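Local coordinates for exotoxin A (Pseudomonas aeruginosa, PDB 1IKP), which transfers ADP-ribose from NAD onto eukaryotic elongation factor 2, so that protein synthesis stops in the poisoned host cell, at residues 366-371 and 380-385; 130-135 and 193-198. The protein carries 2 engineered substitutions. All coordinates share one frame; numbering follows the deposited sequence.

Contact 1: 366-371 and 380-385; sequences DVVSLT and AGPADS
V368 and L370 are the two residues of strand 367-371 that reach the loop 380-385, and both point their side chains toward it. Ahead of them D366 takes no direct part, yet its carboxylate forms a salt bridge with R247, whose guanidinium also donates to the carbonyl of D384; one arginine thus links D366 to the loop. V368 comes next and straddles the CB of S385 with both methyls: CG2, the branch beside its backbone N, lies 3.9 Å from S385 CB, and CG1 lies 4.1 Å from the same atom. The serine hydroxyl points elsewhere. S385 OG gives a 2.6 Å hydrogen bond to P382 O, striking a lone pair in the carbonyl plane at a C=O...O angle of 141°, while S385 N donates to that same oxygen over 2.9 Å. The double grip closes a type I turn over A383 and D384 and leaves the aliphatic CB for the valine. Beyond S369, which bonds by its hydroxyl to E391, L370 sends CG anti to its carbonyl carbon (chi1 -50°), which lays the fork against the backbone of G381. CD1 sits 3.6 Å from G381 N, and CD2 lies 3.7 Å from G381 CA and 4.1 Å from P382 CD; the leucine and proline lie alongside, running opposite ways. The C372-C379 disulfide holds the intervening chain together between strand 367-371 and this loop, in the short subdomain usually called Ib, whose strands 367-371 and 389-393 extend the sheet of the binding domain. The interface is apolar, methyls against S385 CB, the proline ring and the G381 backbone; such contacts have little directional preference, so the loop's orientation probably owes more to the P382-S385 bonds and to R247.

Contact 2: 130-135 and 193-198; sequences SPIYTI and GKVLCL
I132, on strand 126-136, faces the short helical turns of 193-198 with its CA 8.7 Å from that of G193, so the two backbones stay well apart and only the ends of side chains bridge the gap. The isoleucine does this with one atom. Its CG1 lies anti to the carbonyl carbon and the chain then runs on extended (chi2 173°), which carries CD1 forward to meet two residues at once. CD1 and V195 CG1 come together tip to tip at 3.7 Å; on the valine this is the methyl held between its backbone N and carbonyl carbon. L196 arrives differently: its CB does not aim at the strand, yet CD2 at the end of the side chain approaches it, and leucine and isoleucine pass alongside, L196 CD2 4.0 Å from I132 CD1. In the concanavalin-like beta fold of the binding domain, the strand carrying I132 runs antiparallel to 112-120 and parallel to 245-248, and the contact lets the stretch after helix 188-191 rest on a residue of that sheet. Two residues before I132, S130 OG bonds to P131 O over 2.7 Å and also pairs with the backbone N of I117. V195 and L196 can be neighbours and still both reach I132 because the backbone is wound in tight consecutive turns, C197 N donating to K194 O over 2.8 Å and L198 N to V195 O over 3.0 Å. I244 touches both I132 and L196, adding a further apolar neighbour to the cluster. C197, next after L196, is joined by a disulfide to C214, and K194 NZ bonds to the carbonyl of that same C214, so the turns are fastened to C214 twice.

Overall arrangement
Contacts 1 and 2 are set against one sheet, with strand 245-248 running between their two strands: it pairs parallel with 126-136 and antiparallel with 367-371. Their centres lie about 13 Å apart, and they touch directly where T371 OG1 packs 3.4 Å from G193 CA. Depth separates them. Contact 2 is buried throughout and wholly apolar, three aliphatic residues meeting through methyl groups. Contact 1 is only partly buried, with an exposed alanine at one end; its methyls meet both side-chain carbons and loop backbone, the S385 hydroxyl turns to its own loop, and the R247 bonds lie beside them. Each has a disulfide close by, C197-C214 beside contact 2 and C372-C379 between the segments of contact 1.

Contact 1: 366-371 and 380-385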
loop_
_atom_site.group_PDB
_atom_site.type_symbol
_atom_site.label_atom_id
_atom_site.label_comp_id
_atom_site.label_asym_id
_atom_site.label_seq_id
_atom_site.Cartn_x
_atom_site.Cartn_y
_atom_site.Cartn_z
ATOM N N ASP A 366 -11.667 0.137 7.617
ATOM C CA ASP A 366 -10.766 1.080 6.954
ATOM C C ASP A 366 -9.496 0.352 6.544
ATOM O O ASP A 366 -9.149 -0.656 7.155
ATOM C CB ASP A 366 -10.304 2.159 7.923
ATOM C CG ASP A 366 -11.379 3.146 8.312
ATOM O OD1 ASP A 366 -12.524 3.086 7.820
ATOM O OD2 ASP A 366 -11.018 4.022 9.141
ATOM N N VAL A 367 -8.828 0.849 5.512
ATOM C CA VAL A 367 -7.536 0.276 5.136
ATOM C C VAL A 367 -6.408 1.196 5.628
ATOM O O VAL A 367 -6.421 2.400 5.343
ATOM C CB VAL A 367 -7.372 0.123 3.615
ATOM C CG1 VAL A 367 -5.963 -0.434 3.297
ATOM C CG2 VAL A 367 -8.453 -0.817 3.073
ATOM N N VAL A 368 -5.475 0.612 6.375
ATOM C CA VAL A 368 -4.292 1.311 6.894
ATOM C C VAL A 368 -3.090 0.769 6.125
ATOM O O VAL A 368 -2.818 -0.446 6.161
ATOM C CB VAL A 368 -4.132 1.054 8.397
ATOM C CG1 VAL A 368 -2.740 1.511 8.849
ATOM C CG2 VAL A 368 -5.199 1.851 9.172
ATOM N N SER A 369 -2.400 1.662 5.425
ATOM C CA SER A 369 -1.243 1.299 4.596
ATOM C C SER A 369 0.021 1.865 5.219
ATOM O O SER A 369 0.108 3.058 5.470
ATOM C CB SER A 369 -1.439 1.844 3.182
ATOM O OG SER A 369 -2.666 1.343 2.616
ATOM N N LEU A 370 1.003 1.003 5.437
ATOM C CA LEU A 370 2.238 1.388 6.101
ATOM C C LEU A 370 3.434 1.409 5.171
ATOM O O LEU A 370 3.580 0.537 4.307
ATOM C CB LEU A 370 2.518 0.406 7.223
ATOM C CG LEU A 370 1.357 0.137 8.177
ATOM C CD1 LEU A 370 1.761 -0.961 9.152
ATOM C CD2 LEU A 370 1.001 1.424 8.937
ATOM N N THR A 371 4.280 2.424 5.320
ATOM C CA THR A 371 5.510 2.546 4.538
ATOM C C THR A 371 6.553 1.894 5.451
ATOM O O THR A 371 7.070 2.509 6.396
ATOM C CB THR A 371 5.825 4.022 4.306
ATOM O OG1 THR A 371 4.776 4.577 3.505
ATOM C CG2 THR A 371 7.150 4.184 3.580
ATOM N N ALA A 380 4.692 -2.478 12.334
ATOM C CA ALA A 380 3.427 -2.330 13.042
ATOM C C ALA A 380 2.780 -0.991 12.759
ATOM O O ALA A 380 3.460 0.019 12.590
ATOM C CB ALA A 380 3.648 -2.499 14.547
ATOM N N GLY A 381 1.454 -0.998 12.708
ATOM C CA GLY A 381 0.738 0.232 12.456
ATOM C C GLY A 381 0.418 0.935 13.765
ATOM O O GLY A 381 0.820 0.473 14.846
ATOM N N PRO A 382 -0.300 2.063 13.696
ATOM C CA PRO A 382 -0.705 2.863 14.861
ATOM C C PRO A 382 -1.546 2.034 15.823
ATOM O O PRO A 382 -2.191 1.078 15.420
ATOM C CB PRO A 382 -1.537 3.986 14.245
ATOM C CG PRO A 382 -0.903 4.187 12.916
ATOM C CD PRO A 382 -0.618 2.767 12.435
ATOM N N ALA A 383 -1.564 2.413 17.096
ATOM C CA ALA A 383 -2.362 1.670 18.069
ATOM C C ALA A 383 -3.833 1.650 17.631
ATOM O O ALA A 383 -4.534 0.649 17.820
ATOM C CB ALA A 383 -2.225 2.303 19.458
ATOM N N ASP A 384 -4.279 2.747 17.016
ATOM C CA ASP A 384 -5.659 2.892 16.528
ATOM C C ASP A 384 -5.964 2.077 15.275
ATOM O O ASP A 384 -7.078 2.142 14.758
ATOM C CB ASP A 384 -5.967 4.360 16.191
ATOM C CG ASP A 384 -6.203 5.214 17.410
ATOM O OD1 ASP A 384 -6.455 6.421 17.220
ATOM O OD2 ASP A 384 -6.141 4.696 18.546
ATOM N N SER A 385 -4.985 1.328 14.777
ATOM C CA SER A 385 -5.211 0.559 13.550
ATOM C C SER A 385 -5.638 -0.889 13.735
ATOM O O SER A 385 -5.787 -1.611 12.753
ATOM C CB SER A 385 -3.974 0.609 12.642
ATOM O OG SER A 385 -2.875 -0.092 13.202
#

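Contact 2: 130-135 and 193-198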
loop_
_atom_site.group_PDB
_atom_site.type_symbol
_atom_site.label_atom_id
_atom_site.label_comp_id
_atom_site.label_asym_id
_atom_site.label_seq_id
_atom_site.Cartn_x
_atom_site.Cartn_y
_atom_site.Cartn_z
ATOM N N SER A 130 0.382 12.557 12.165
ATOM C CA SER A 130 -0.779 11.697 12.044
ATOM C C SER A 130 -0.689 10.902 10.747
ATOM O O SER A 130 0.209 11.100 9.951
ATOM C CB SER A 130 -2.055 12.547 11.887
ATOM O OG SER A 130 -2.129 13.151 10.576
ATOM N N PRO A 131 -1.612 9.953 10.574
ATOM C CA PRO A 131 -1.646 9.191 9.336
ATOM C C PRO A 131 -2.027 10.246 8.265
ATOM O O PRO A 131 -2.485 11.366 8.580
ATOM C CB PRO A 131 -2.834 8.265 9.547
ATOM C CG PRO A 131 -2.769 7.938 10.989
ATOM C CD PRO A 131 -2.409 9.286 11.629
ATOM N N ILE A 132 -1.823 9.883 7.004
ATOM C CA ILE A 132 -2.222 10.697 5.861
ATOM C C ILE A 132 -3.639 10.196 5.520
ATOM O O ILE A 132 -3.826 9.020 5.205
ATOM C CB ILE A 132 -1.271 10.486 4.685
ATOM C CG1 ILE A 132 0.144 10.894 5.115
ATOM C CG2 ILE A 132 -1.748 11.289 3.476
ATOM C CD1 ILE A 132 1.221 10.584 4.111
ATOM N N TYR A 133 -4.618 11.087 5.612
ATOM C CA TYR A 133 -6.018 10.740 5.387
ATOM C C TYR A 133 -6.474 11.153 3.997
ATOM O O TYR A 133 -6.141 12.235 3.525
ATOM C CB TYR A 133 -6.898 11.409 6.452
ATOM C CG TYR A 133 -6.550 11.009 7.870
ATOM C CD1 TYR A 133 -6.867 9.751 8.377
ATOM C CD2 TYR A 133 -5.918 11.919 8.715
ATOM C CE1 TYR A 133 -6.572 9.407 9.704
ATOM C CE2 TYR A 133 -5.620 11.587 10.011
ATOM C CZ TYR A 133 -5.951 10.343 10.512
ATOM O OH TYR A 133 -5.694 10.042 11.823
ATOM N N THR A 134 -7.221 10.278 3.325
ATOM C CA THR A 134 -7.698 10.590 1.985
ATOM C C THR A 134 -9.230 10.850 1.951
ATOM O O THR A 134 -10.020 10.027 2.414
ATOM C CB THR A 134 -7.355 9.433 1.025
ATOM O OG1 THR A 134 -5.931 9.314 0.923
ATOM C CG2 THR A 134 -7.927 9.689 -0.369
ATOM N N ILE A 135 -9.633 11.983 1.375
ATOM C CA ILE A 135 -11.060 12.348 1.263
ATOM C C ILE A 135 -11.464 12.605 -0.174
ATOM O O ILE A 135 -10.969 13.525 -0.813
ATOM C CB ILE A 135 -11.379 13.583 2.147
ATOM C CG1 ILE A 135 -11.061 13.249 3.606
ATOM C CG2 ILE A 135 -12.862 13.958 1.999
ATOM C CD1 ILE A 135 -11.275 14.406 4.586
ATOM N N GLY A 193 3.774 6.493 0.541
ATOM C CA GLY A 193 4.482 7.293 1.520
ATOM C C GLY A 193 5.330 8.358 0.844
ATOM O O GLY A 193 5.694 9.357 1.476
ATOM N N LYS A 194 5.639 8.165 -0.441
ATOM C CA LYS A 194 6.477 9.144 -1.123
ATOM C C LYS A 194 5.793 10.455 -1.397
ATOM O O LYS A 194 6.404 11.370 -1.936
ATOM C CB LYS A 194 7.069 8.554 -2.416
ATOM C CG LYS A 194 8.085 7.444 -2.135
ATOM C CD LYS A 194 8.893 7.100 -3.383
ATOM C CE LYS A 194 9.889 5.986 -3.088
ATOM N NZ LYS A 194 10.675 5.713 -4.330
ATOM N N VAL A 195 4.513 10.562 -1.048
ATOM C CA VAL A 195 3.832 11.841 -1.263
ATOM C C VAL A 195 4.576 12.913 -0.446
ATOM O O VAL A 195 4.610 14.099 -0.828
ATOM C CB VAL A 195 2.319 11.757 -0.856
ATOM C CG1 VAL A 195 2.154 11.440 0.640
ATOM C CG2 VAL A 195 1.620 13.056 -1.195
ATOM N N LEU A 196 5.197 12.491 0.651
ATOM C CA LEU A 196 5.944 13.426 1.505
ATOM C C LEU A 196 7.164 13.964 0.773
ATOM O O LEU A 196 7.638 15.059 1.056
ATOM C CB LEU A 196 6.347 12.753 2.818
ATOM C CG LEU A 196 5.158 12.252 3.664
ATOM C CD1 LEU A 196 5.654 11.780 5.007
ATOM C CD2 LEU A 196 4.126 13.376 3.847
ATOM N N CYS A 197 7.664 13.191 -0.179
ATOM C CA CYS A 197 8.823 13.578 -0.974
ATOM C C CYS A 197 8.483 14.719 -1.924
ATOM O O CYS A 197 9.377 15.379 -2.454
ATOM C CB CYS A 197 9.320 12.367 -1.774
ATOM S SG CYS A 197 9.923 10.980 -0.765
ATOM N N LEU A 198 7.197 14.962 -2.157
ATOM C CA LEU A 198 6.793 16.051 -3.045
ATOM C C LEU A 198 6.678 17.386 -2.300
ATOM O O LEU A 198 6.575 18.452 -2.924
ATOM C CB LEU A 198 5.433 15.758 -3.668
ATOM C CG LEU A 198 5.214 14.404 -4.323
ATOM C CD1 LEU A 198 3.842 14.374 -4.943
ATOM C CD2 LEU A 198 6.275 14.155 -5.365
#